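PDB 3PV2: DegQ from Legionella fallonii, which probably degrades misfolded proteins as an HtrA-type serine protease with chaperone character, assembling into large self-compartmentalizing 12-mers. Local coordinates for residues B[294-300]-B[346-351]. Sequence-based numbering, arbitrary orientation.
Sequences PAELAGL and LSAVVT
The pyrrolidine ring of Pro294 is met at its CB-CG side rather than over its centre: Val349 O lies 3.3 Å from Pro294 CB and Thr351 OG1 3.5 Å from Pro294 CG, both tilted from the ring on the same side, the hydroxyl more steeply. One helical turn on, Ala298 CB meets Ala348 CB (3.6 Å) and the backbone carbonyl Ser347 O (3.2 Å). With small methyl groups facing each other here, helix 294-298 and strand 346-349 come to 7.0 Å between axes, roughly antiparallel at 148°. Beyond them, Leu346 takes CG anti to its carbonyl carbon (chi1 -51°), which carries CD2 to Ala298 O and CD1 to Leu300 CD1 (3.8 Å), the two leucines crossing at about a right angle. Water joins the backbones twice: one molecule donates to Pro294 O and accepts from Val349 N, another links Ala298 O to Ser347 N in the same sense. Gly299, with positive phi, closes the helix in a Schellman motif. The arrangement seats helix 294-298 of the first PDZ domain against strand 342-349, which pairs with strand 332-339; Leu300 continues inward onto Val286, Val337 and Ile262, while Met260 packs against Ala348 and Val350.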
# COMPACT_ATOMS: atom_id res chain seq x y z
N PRO B 294 16.42 56.54 -14.83
CA PRO B 294 16.32 57.44 -15.97
C PRO B 294 15.01 58.32 -15.95
O PRO B 294 15.05 59.51 -16.27
CB PRO B 294 16.26 56.48 -17.13
CG PRO B 294 17.05 55.30 -16.56
CD PRO B 294 16.54 55.15 -15.26
N ALA B 295 13.91 57.71 -15.56
CA ALA B 295 12.62 58.43 -15.43
C ALA B 295 12.67 59.55 -14.39
O ALA B 295 12.19 60.64 -14.65
CB ALA B 295 11.53 57.43 -15.08
N GLU B 296 13.25 59.33 -13.20
CA GLU B 296 13.45 60.42 -12.27
C GLU B 296 14.33 61.56 -12.86
O GLU B 296 14.01 62.76 -12.72
CB GLU B 296 14.12 59.95 -11.00
CG GLU B 296 14.19 61.08 -10.00
CD GLU B 296 14.83 60.66 -8.67
OE1 GLU B 296 14.09 60.39 -7.72
OE2 GLU B 296 16.07 60.58 -8.57
N LEU B 297 15.41 61.18 -13.52
CA LEU B 297 16.30 62.17 -14.10
C LEU B 297 15.52 63.01 -15.09
O LEU B 297 15.68 64.21 -15.12
CB LEU B 297 17.48 61.51 -14.88
CG LEU B 297 18.86 62.22 -15.04
CD1 LEU B 297 19.71 61.57 -16.19
CD2 LEU B 297 18.82 63.73 -15.21
N ALA B 298 14.68 62.35 -15.90
CA ALA B 298 13.89 63.05 -16.90
C ALA B 298 12.84 63.98 -16.32
O ALA B 298 12.30 64.80 -17.07
CB ALA B 298 13.26 62.08 -17.80
N GLY B 299 12.52 63.87 -15.02
CA GLY B 299 11.60 64.74 -14.37
C GLY B 299 10.20 64.16 -14.19
O GLY B 299 9.29 64.88 -13.80
N LEU B 300 10.03 62.86 -14.41
CA LEU B 300 8.73 62.18 -14.25
C LEU B 300 8.36 62.08 -12.77
O LEU B 300 9.23 61.95 -11.94
CB LEU B 300 8.79 60.79 -14.85
CG LEU B 300 7.52 60.07 -15.25
CD1 LEU B 300 6.93 60.65 -16.52
CD2 LEU B 300 7.73 58.56 -15.47
N LEU B 346 8.92 65.47 -21.72
CA LEU B 346 10.13 65.05 -21.05
C LEU B 346 10.97 64.17 -21.94
O LEU B 346 10.45 63.51 -22.88
CB LEU B 346 9.80 64.28 -19.78
CG LEU B 346 8.79 64.93 -18.82
CD1 LEU B 346 8.35 63.89 -17.79
CD2 LEU B 346 9.32 66.25 -18.18
N SER B 347 12.24 64.10 -21.59
CA SER B 347 13.20 63.30 -22.32
C SER B 347 14.07 62.46 -21.37
O SER B 347 14.73 62.97 -20.48
CB SER B 347 14.12 64.21 -23.17
OG SER B 347 14.83 63.39 -24.09
N ALA B 348 14.03 61.15 -21.60
CA ALA B 348 14.72 60.19 -20.79
C ALA B 348 15.67 59.32 -21.66
O ALA B 348 15.42 59.07 -22.83
CB ALA B 348 13.72 59.32 -20.04
N VAL B 349 16.78 58.89 -21.06
CA VAL B 349 17.75 57.99 -21.75
C VAL B 349 17.69 56.58 -21.14
O VAL B 349 17.87 56.43 -19.97
CB VAL B 349 19.18 58.62 -21.74
CG1 VAL B 349 20.22 57.67 -22.40
CG2 VAL B 349 19.20 59.95 -22.53
N VAL B 350 17.38 55.56 -21.93
CA VAL B 350 17.30 54.20 -21.45
C VAL B 350 18.69 53.72 -21.08
O VAL B 350 19.62 53.94 -21.85
CB VAL B 350 16.80 53.25 -22.53
CG1 VAL B 350 16.78 51.80 -22.02
CG2 VAL B 350 15.41 53.66 -23.07
N THR B 351 18.83 53.07 -19.93
CA THR B 351 20.11 52.58 -19.49
C THR B 351 20.13 51.08 -19.36
O THR B 351 19.07 50.41 -19.28
CB THR B 351 20.58 53.20 -18.12
OG1 THR B 351 19.59 52.98 -17.10
CG2 THR B 351 20.83 54.68 -18.28
O HOH W 1 16.89 59.88 -18.23
O HOH W 2 13.00 65.82 -19.26